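Long-range contacts in possible prolidase (Bifidobacterium longum NCC2705, PDB 2P9B), which probably hydrolyses carbon-nitrogen bonds other than peptide bonds, as a member of the amidohydrolase family, though it is named a possible prolidase: residues N75-F81 and I132-V138; A121-L125 and L155-I159; G163-A167 and L176-T180; G198-I202 and G240-G244. One frame throughout, in Å; residues are numbered along the deposited sequence.

Contacts 1 and 4 pair parallel strands of what is probably the amidohydrolase barrel, contact 2 packs a helix on the approach to a strand, and contact 3 is a separate small sheet. Contacts 1 and 2 interlock along the chain, their segments alternating, and their centres lie about 11 Å apart; helix 113-126 follows strand 68-78 and leads into strand 129-134, which pairs with strand 158-160 in the same sheet. Contact 3 comes next, its centre about 15 Å from that of contact 1, joined to it where Asp137 meets Gly163. Contact 4 follows, its centre about 12 Å from that of contact 1. Contact 1 thus touches all three others and carries the two histidines of a possible metal site.

Contact 1: residues N75-F81 and I132-V138; sequences NAHTHLF and IRTLGDV
Asn75 and Ile132 pair in parallel, and Arg133 N bonds to Asn75 O. The next bridge, Thr78 with Thr134, is one residue out of step: a beta bulge absorbs the corner turned at Ala76 and His77, after which Thr78 N gives to Arg133 O and Leu135 N to Thr78 O.

Within the bulge, Ala76 O is gripped side-on by Arg133, whose NE (2.7 Å) and NH2 (3.0 Å) both reach that one oxygen close to the guanidinium plane. A bend at chi3 (59°) in an otherwise extended chain turns the group there, and NH2 also forms a salt bridge with Glu265. A leucine in place of Arg133 would probably leave Ala76 O without both donors and Glu265 without this cationic mate.

Leu135 CD1 lies over the rim of one face of that guanidinium and also sits over the His77 ring, 3.6 Å from its centroid. Thr78 OG1 adds a second bond to Arg133 O, from above the carbonyl plane. His79 ND1 bonds to Gly136 O at 2.9 Å, in its own ring plane, which fixes the ring's rotation. Val138 CG2 lies over a face of Phe81, while Gly136 O meets the ring's edge.

A water bridges NE2 of His77 and NE2 of His79. This pair at the end of strand 68-78 is consistent with the metal-binding HxH motif of amidohydrolases, here without metal, with Asp345 turned to the same vacant point as a possible third ligand.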
# COMPACT_ATOMS: atom_id res chain seq x y z
N ASN A 75 2.01 1.70 1.64
CA ASN A 75 1.47 1.46 0.31
C ASN A 75 1.11 -0.02 0.25
O ASN A 75 1.99 -0.88 0.28
CB ASN A 75 2.49 1.80 -0.78
CG ASN A 75 1.87 1.81 -2.17
OD1 ASN A 75 1.02 0.97 -2.48
ND2 ASN A 75 2.29 2.75 -3.00
N ALA A 76 -0.18 -0.33 0.17
CA ALA A 76 -0.63 -1.72 0.17
C ALA A 76 -0.58 -2.45 -1.16
O ALA A 76 -0.99 -3.61 -1.25
CB ALA A 76 -2.05 -1.80 0.73
N HIS A 77 -0.08 -1.79 -2.20
CA HIS A 77 -0.02 -2.45 -3.50
C HIS A 77 1.17 -1.95 -4.31
O HIS A 77 1.09 -0.92 -4.97
CB HIS A 77 -1.33 -2.22 -4.26
CG HIS A 77 -1.48 -3.05 -5.48
ND1 HIS A 77 -2.71 -3.35 -6.04
CD2 HIS A 77 -0.56 -3.66 -6.27
CE1 HIS A 77 -2.53 -4.11 -7.11
NE2 HIS A 77 -1.24 -4.31 -7.27
N THR A 78 2.27 -2.70 -4.25
CA THR A 78 3.49 -2.33 -4.96
C THR A 78 4.13 -3.50 -5.71
O THR A 78 3.72 -4.65 -5.56
CB THR A 78 4.56 -1.78 -3.97
OG1 THR A 78 4.93 -2.81 -3.04
CG2 THR A 78 3.99 -0.59 -3.19
N HIS A 79 5.11 -3.17 -6.54
CA HIS A 79 5.91 -4.13 -7.31
C HIS A 79 7.30 -3.53 -7.23
O HIS A 79 7.45 -2.31 -7.35
CB HIS A 79 5.47 -4.19 -8.77
CG HIS A 79 4.09 -4.73 -8.97
ND1 HIS A 79 3.79 -6.08 -8.85
CD2 HIS A 79 2.92 -4.11 -9.26
CE1 HIS A 79 2.50 -6.26 -9.05
NE2 HIS A 79 1.95 -5.08 -9.30
N LEU A 80 8.33 -4.35 -7.04
CA LEU A 80 9.68 -3.82 -6.95
C LEU A 80 10.49 -4.02 -8.22
O LEU A 80 11.73 -4.01 -8.20
CB LEU A 80 10.39 -4.41 -5.73
CG LEU A 80 9.71 -4.10 -4.38
CD1 LEU A 80 10.52 -4.70 -3.24
CD2 LEU A 80 9.56 -2.59 -4.19
N PHE A 81 9.79 -4.19 -9.33
CA PHE A 81 10.40 -4.36 -10.65
C PHE A 81 9.46 -3.68 -11.64
O PHE A 81 8.26 -3.58 -11.38
CB PHE A 81 10.55 -5.85 -10.97
CG PHE A 81 9.25 -6.54 -11.28
CD1 PHE A 81 8.85 -6.72 -12.60
CD2 PHE A 81 8.41 -6.98 -10.26
CE1 PHE A 81 7.63 -7.34 -12.90
CE2 PHE A 81 7.20 -7.60 -10.54
CZ PHE A 81 6.81 -7.78 -11.87
N ILE A 132 5.27 -1.59 3.07
CA ILE A 132 4.72 -1.85 1.75
C ILE A 132 4.33 -3.31 1.64
O ILE A 132 4.82 -4.15 2.40
CB ILE A 132 5.75 -1.57 0.60
CG1 ILE A 132 6.95 -2.52 0.70
CG2 ILE A 132 6.20 -0.12 0.64
CD1 ILE A 132 7.93 -2.39 -0.47
N ARG A 133 3.42 -3.60 0.72
CA ARG A 133 3.03 -4.97 0.44
C ARG A 133 3.23 -5.11 -1.06
O ARG A 133 2.72 -4.29 -1.82
CB ARG A 133 1.56 -5.26 0.75
CG ARG A 133 1.14 -6.64 0.22
CD ARG A 133 -0.30 -7.00 0.55
NE ARG A 133 -1.25 -6.03 0.01
CZ ARG A 133 -2.56 -6.23 -0.09
NH1 ARG A 133 -3.08 -7.38 0.32
NH2 ARG A 133 -3.35 -5.28 -0.57
N THR A 134 3.99 -6.11 -1.49
CA THR A 134 4.14 -6.31 -2.92
C THR A 134 3.02 -7.27 -3.31
O THR A 134 2.60 -8.10 -2.49
CB THR A 134 5.51 -6.94 -3.30
OG1 THR A 134 5.66 -8.22 -2.68
CG2 THR A 134 6.64 -6.02 -2.86
N LEU A 135 2.51 -7.14 -4.53
CA LEU A 135 1.46 -8.02 -5.00
C LEU A 135 1.81 -8.55 -6.38
O LEU A 135 1.11 -8.27 -7.36
CB LEU A 135 0.12 -7.29 -5.04
CG LEU A 135 -0.44 -6.96 -3.65
CD1 LEU A 135 -1.71 -6.12 -3.76
CD2 LEU A 135 -0.70 -8.27 -2.90
N GLY A 136 2.90 -9.30 -6.45
CA GLY A 136 3.33 -9.87 -7.71
C GLY A 136 4.81 -9.64 -7.92
O GLY A 136 5.20 -8.63 -8.51
N ASP A 137 5.62 -10.56 -7.41
CA ASP A 137 7.07 -10.47 -7.56
C ASP A 137 7.46 -11.39 -8.72
O ASP A 137 6.62 -12.12 -9.24
CB ASP A 137 7.78 -10.97 -6.29
CG ASP A 137 7.31 -10.26 -5.03
OD1 ASP A 137 6.89 -9.09 -5.13
OD2 ASP A 137 7.38 -10.85 -3.93
N VAL A 138 8.72 -11.35 -9.13
CA VAL A 138 9.16 -12.22 -10.21
C VAL A 138 9.38 -13.62 -9.64
O VAL A 138 8.86 -14.61 -10.17
CB VAL A 138 10.47 -11.71 -10.85
CG1 VAL A 138 10.98 -12.72 -11.87
CG2 VAL A 138 10.24 -10.36 -11.50
O HOH W 1 -0.61 -6.15 -9.21
O HOH W 2 7.72 -7.07 -6.65

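Contact 2: residues A121-L125 and L155-I159; sequences ATTLL and LGPRI
Pro157 seats its ring edge against the helix at Ala121 and Leu125, residues one turn apart whose side chains form the two walls of a shallow hollow. The setting is a beta-alpha-beta crossover of the amidohydrolase barrel: helix 113-126 links strands 68-78 and 129-134, and here its flank meets the approach to the neighbouring strand 158-160.

The bump is Pro157 CD. It stands 4.0 Å from Leu125 CB on one wall and 4.2 Å from Ala121 CB on the other, while Ala121 O forms the floor at 3.6 Å from the same CD. That oxygen is already committed to the helix through the bond from Leu125 N, so the proline meets it through carbon and asks for no proton.

A second bump points the other way. Leu125 has CG anti to its own nitrogen (chi1 -180°), which carries CD2 out from the helix to lie 3.7 Å from Gly156 CA; Leu155 CG flanks the same methyl. The methyl settles directly on the backbone of Gly156. Val423 and Ala425 of strand 422-425 also touch Leu125. Farther in, the small Ala121 faces Ile159 CD1 loosely, with Leu145 of helix 141-150 packing on both residues.

Direct hydrogen bonds across the contact are absent, and at the outer margin water bridges the segments. Thr122 OG1, bonded within its helix to Lys118 O, also accepts from a water at 2.9 Å, and that same water donates to Leu155 O at 2.7 Å.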
# COMPACT_ATOMS: atom_id res chain seq x y z
N ALA A 121 12.68 -0.48 -3.48
CA ALA A 121 12.21 -0.47 -2.10
C ALA A 121 12.78 0.77 -1.42
O ALA A 121 12.13 1.40 -0.58
CB ALA A 121 12.66 -1.74 -1.37
N THR A 122 14.01 1.13 -1.77
CA THR A 122 14.65 2.30 -1.19
C THR A 122 13.97 3.58 -1.65
O THR A 122 13.82 4.53 -0.88
CB THR A 122 16.15 2.35 -1.53
OG1 THR A 122 16.80 1.21 -0.97
CG2 THR A 122 16.79 3.61 -0.97
N THR A 123 13.54 3.61 -2.91
CA THR A 123 12.85 4.78 -3.45
C THR A 123 11.55 4.98 -2.67
O THR A 123 11.22 6.10 -2.28
CB THR A 123 12.53 4.59 -4.95
OG1 THR A 123 13.76 4.57 -5.68
CG2 THR A 123 11.66 5.72 -5.46
N LEU A 124 10.80 3.90 -2.46
CA LEU A 124 9.55 3.98 -1.71
C LEU A 124 9.84 4.53 -0.32
O LEU A 124 9.17 5.46 0.14
CB LEU A 124 8.90 2.59 -1.60
CG LEU A 124 8.06 2.17 -2.80
CD1 LEU A 124 8.03 0.65 -2.92
CD2 LEU A 124 6.66 2.74 -2.65
N LEU A 125 10.85 3.98 0.35
CA LEU A 125 11.20 4.46 1.68
C LEU A 125 11.57 5.94 1.67
O LEU A 125 11.08 6.71 2.49
CB LEU A 125 12.35 3.64 2.28
CG LEU A 125 12.79 4.05 3.69
CD1 LEU A 125 11.62 3.93 4.65
CD2 LEU A 125 13.95 3.17 4.15
N LEU A 155 18.99 -1.33 5.08
CA LEU A 155 18.03 -0.29 5.46
C LEU A 155 16.90 -0.35 4.45
O LEU A 155 17.14 -0.34 3.24
CB LEU A 155 18.69 1.10 5.39
CG LEU A 155 17.75 2.31 5.52
CD1 LEU A 155 17.14 2.36 6.90
CD2 LEU A 155 18.52 3.60 5.24
N GLY A 156 15.67 -0.43 4.94
CA GLY A 156 14.55 -0.50 4.02
C GLY A 156 13.22 -0.50 4.74
O GLY A 156 13.18 -0.54 5.97
N PRO A 157 12.12 -0.46 3.99
CA PRO A 157 10.78 -0.47 4.58
C PRO A 157 10.39 -1.85 5.07
O PRO A 157 11.02 -2.85 4.72
CB PRO A 157 9.91 -0.01 3.42
CG PRO A 157 10.58 -0.67 2.24
CD PRO A 157 12.05 -0.38 2.52
N ARG A 158 9.34 -1.90 5.88
CA ARG A 158 8.81 -3.16 6.38
C ARG A 158 8.10 -3.72 5.15
O ARG A 158 7.28 -3.02 4.54
CB ARG A 158 7.81 -2.89 7.51
CG ARG A 158 7.10 -4.12 8.02
CD ARG A 158 6.17 -3.77 9.18
NE ARG A 158 6.90 -3.26 10.35
CZ ARG A 158 7.09 -1.97 10.61
NH1 ARG A 158 6.60 -1.04 9.79
NH2 ARG A 158 7.76 -1.60 11.69
N ILE A 159 8.40 -4.97 4.78
CA ILE A 159 7.81 -5.55 3.58
C ILE A 159 6.97 -6.81 3.74
O ILE A 159 7.36 -7.76 4.43
CB ILE A 159 8.93 -5.91 2.54
CG1 ILE A 159 9.71 -4.66 2.16
CG2 ILE A 159 8.31 -6.56 1.30
CD1 ILE A 159 10.90 -4.96 1.24
O HOH W 3 15.52 -1.35 0.80
O HOH W 4 18.56 0.85 1.33

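Contact 3: residues G163-A167 and L176-T180; sequences GPLMA and LIALT
Pro164 lays its ring against Ile177, with CG 3.5 Å from Ile177 CG1; this contact has no aromatic ring, and its other flat groups are peptide units. Ile177 N approaches Leu165 O nearly end-on to the carbonyl. By contrast, Leu179 N reaches Ala167 O from 41° out of the carbonyl plane, through a bond of 3.0 Å that is nevertheless straight at its hydrogen. Between them Ala167 N gives to Ile177 O. These three bonds make a short parallel ladder, bridging Met166 with Ile177 and Ala167 with Ala178.

Met166, present as selenomethionine, shares one face of the ladder with Ile177, and both rest on Ala190 of helix 184-196. Its chain bends at chi3 (69°), bringing CE to 4.1 Å from Leu179 CD2. The face of Ala167 turns instead to Ala205 of strand 202-205, and Leu176 CD2 comes to the methyl of Ala167. Leu165 and Leu176 meet at the flank, CD1 of the first lying 3.7 Å from CB of the second.

Ile177 sends CG1 and CD1 to the proline ring. Cutting this residue back to an alanine is likely to open a gap beside Pro164 CG and strip cover from Ala190 and Asn194 of the helix.

Chemically, the labour is divided: backbone amides set the register of this two-strand sheet, which follows strand 158-160 in the chain, while the side chains crossing it are wholly apolar. Cohesion therefore rests on three backbone hydrogen bonds and apolar packing, with no charged pair between the segments.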
# COMPACT_ATOMS: atom_id res chain seq x y z
N GLY A 163 5.61 -12.91 -3.33
CA GLY A 163 6.17 -13.93 -4.20
C GLY A 163 5.42 -13.74 -5.52
O GLY A 163 4.75 -12.72 -5.69
N PRO A 164 5.52 -14.68 -6.47
CA PRO A 164 4.79 -14.47 -7.73
C PRO A 164 3.27 -14.53 -7.55
O PRO A 164 2.77 -15.28 -6.72
CB PRO A 164 5.32 -15.58 -8.64
CG PRO A 164 5.83 -16.62 -7.68
CD PRO A 164 6.44 -15.82 -6.57
N LEU A 165 2.54 -13.73 -8.32
CA LEU A 165 1.10 -13.77 -8.19
C LEU A 165 0.58 -15.02 -8.86
O LEU A 165 1.26 -15.63 -9.69
CB LEU A 165 0.46 -12.51 -8.80
CG LEU A 165 0.54 -12.26 -10.30
CD1 LEU A 165 -0.47 -13.12 -11.04
CD2 LEU A 165 0.25 -10.78 -10.56
N MSE A 166 -0.63 -15.43 -8.48
CA MSE A 166 -1.23 -16.63 -9.05
C MSE A 166 -2.34 -16.23 -10.01
O MSE A 166 -3.17 -15.38 -9.69
CB MSE A 166 -1.80 -17.50 -7.94
CG MSE A 166 -0.79 -17.82 -6.86
SE MSE A 166 -1.57 -18.68 -5.34
CE MSE A 166 -2.01 -20.38 -6.21
N ALA A 167 -2.35 -16.84 -11.19
CA ALA A 167 -3.37 -16.51 -12.17
C ALA A 167 -3.38 -17.45 -13.35
O ALA A 167 -2.46 -18.26 -13.53
CB ALA A 167 -3.14 -15.09 -12.67
N LEU A 176 4.44 -15.16 -13.01
CA LEU A 176 3.34 -15.65 -12.19
C LEU A 176 3.37 -17.16 -12.04
O LEU A 176 4.13 -17.85 -12.73
CB LEU A 176 2.00 -15.22 -12.80
CG LEU A 176 1.72 -15.56 -14.27
CD1 LEU A 176 1.29 -17.00 -14.39
CD2 LEU A 176 0.62 -14.65 -14.81
N ILE A 177 2.57 -17.67 -11.11
CA ILE A 177 2.45 -19.10 -10.92
C ILE A 177 1.18 -19.38 -11.71
O ILE A 177 0.09 -18.94 -11.34
CB ILE A 177 2.26 -19.48 -9.44
CG1 ILE A 177 3.53 -19.14 -8.66
CG2 ILE A 177 1.97 -20.96 -9.31
CD1 ILE A 177 3.42 -19.40 -7.17
N ALA A 178 1.34 -20.08 -12.83
CA ALA A 178 0.23 -20.37 -13.72
C ALA A 178 -0.70 -21.48 -13.26
O ALA A 178 -0.27 -22.60 -12.97
CB ALA A 178 0.77 -20.69 -15.11
N LEU A 179 -1.99 -21.16 -13.19
CA LEU A 179 -3.01 -22.12 -12.81
C LEU A 179 -3.70 -22.42 -14.14
O LEU A 179 -4.41 -21.58 -14.69
CB LEU A 179 -4.00 -21.50 -11.82
CG LEU A 179 -3.39 -21.03 -10.50
CD1 LEU A 179 -4.48 -20.46 -9.60
CD2 LEU A 179 -2.69 -22.20 -9.81
N THR A 180 -3.48 -23.63 -14.65
CA THR A 180 -4.04 -24.01 -15.94
C THR A 180 -5.06 -25.14 -15.92
O THR A 180 -5.76 -25.35 -16.91
CB THR A 180 -2.92 -24.44 -16.90
OG1 THR A 180 -2.26 -25.59 -16.36
CG2 THR A 180 -1.91 -23.32 -17.08

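Contact 4: residues G198-I202 and G240-G244; sequences GVNAI and GVIVG
Two backbone hydrogen bonds hold Ile202 to the second segment: its N gives to Ile242 O at 3.1 Å, and its O receives Gly244 N at 2.9 Å. Ile202 thereby pairs in parallel with Val243, its two polar backbone atoms straddling that residue. Val243 CA adds a longer C-H contact to Ile202 O.

Water extends this polar pattern. One molecule donates to both Ile202 O and Ile242 O. Another bridges farther back, where the chains have diverged, donating to Asn200 O and accepting from Ile242 N at 3.0 Å. The side chain of Asn200 turns to other partners, with OD1 receiving Ala161 N and Arg146 NH1.

This is the pairing of strands 202-205 and 243-247, neighbours in the parallel strand order of the amidohydrolase barrel. Helix 226-238 links them as a beta-alpha-beta crossover, ended by a Schellman motif at Gly240.

The apolar contacts cluster about Ile202 and Val241. Val241 CG1, which chi1 of 173° swings opposite the residue's backbone N, presses on the backbone of the first segment, 3.4 Å from Ala201 N. The same methyl meets Ile202 CG1 at 3.9 Å, the two side chains crossing at about a right angle. Val243 instead runs alongside Ile202, CG2 against CB at 4.0 Å, on the sheet face covered by Ile232 and Cys233 of helix 226-238.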
# COMPACT_ATOMS: atom_id res chain seq x y z
N GLY A 198 8.37 -18.84 1.84
CA GLY A 198 8.47 -17.76 2.81
C GLY A 198 7.68 -16.48 2.62
O GLY A 198 7.91 -15.50 3.32
N VAL A 199 6.73 -16.46 1.68
CA VAL A 199 5.96 -15.23 1.48
C VAL A 199 5.10 -14.91 2.71
O VAL A 199 4.79 -15.80 3.51
CB VAL A 199 5.03 -15.34 0.25
CG1 VAL A 199 5.83 -15.77 -0.97
CG2 VAL A 199 3.88 -16.30 0.52
N ASN A 200 4.76 -13.64 2.88
CA ASN A 200 3.87 -13.25 3.97
C ASN A 200 2.74 -12.38 3.42
O ASN A 200 2.22 -11.49 4.08
CB ASN A 200 4.64 -12.57 5.13
CG ASN A 200 5.33 -11.29 4.74
OD1 ASN A 200 5.87 -11.16 3.65
ND2 ASN A 200 5.33 -10.33 5.66
N ALA A 201 2.37 -12.70 2.18
CA ALA A 201 1.27 -12.07 1.45
C ALA A 201 1.01 -12.93 0.21
O ALA A 201 1.91 -13.62 -0.26
CB ALA A 201 1.64 -10.64 1.04
N ILE A 202 -0.23 -12.92 -0.28
CA ILE A 202 -0.58 -13.68 -1.47
C ILE A 202 -1.37 -12.78 -2.41
O ILE A 202 -2.19 -11.97 -1.95
CB ILE A 202 -1.46 -14.92 -1.14
CG1 ILE A 202 -0.64 -15.96 -0.38
CG2 ILE A 202 -2.01 -15.53 -2.43
CD1 ILE A 202 0.48 -16.59 -1.19
N GLY A 240 -1.95 -17.68 8.60
CA GLY A 240 -2.15 -16.28 8.96
C GLY A 240 -1.69 -15.29 7.91
O GLY A 240 -1.36 -14.15 8.23
N VAL A 241 -1.68 -15.71 6.66
CA VAL A 241 -1.26 -14.84 5.57
C VAL A 241 -2.46 -14.20 4.86
O VAL A 241 -3.41 -14.89 4.51
CB VAL A 241 -0.41 -15.64 4.56
CG1 VAL A 241 -0.10 -14.78 3.34
CG2 VAL A 241 0.89 -16.07 5.22
N ILE A 242 -2.41 -12.89 4.67
CA ILE A 242 -3.52 -12.20 4.00
C ILE A 242 -3.45 -12.33 2.49
O ILE A 242 -2.38 -12.30 1.88
CB ILE A 242 -3.57 -10.69 4.36
CG1 ILE A 242 -2.25 -10.02 4.00
CG2 ILE A 242 -3.89 -10.52 5.84
CD1 ILE A 242 -2.32 -8.50 4.06
N VAL A 243 -4.62 -12.48 1.88
CA VAL A 243 -4.75 -12.66 0.44
C VAL A 243 -5.41 -11.47 -0.23
O VAL A 243 -6.41 -10.94 0.25
CB VAL A 243 -5.58 -13.92 0.14
CG1 VAL A 243 -5.75 -14.10 -1.36
CG2 VAL A 243 -4.92 -15.14 0.77
N GLY A 244 -4.82 -11.04 -1.35
CA GLY A 244 -5.36 -9.94 -2.11
C GLY A 244 -5.73 -10.47 -3.48
O GLY A 244 -5.07 -11.37 -4.01
O HOH W 5 0.09 -11.55 5.78
O HOH W 6 -1.91 -10.08 0.24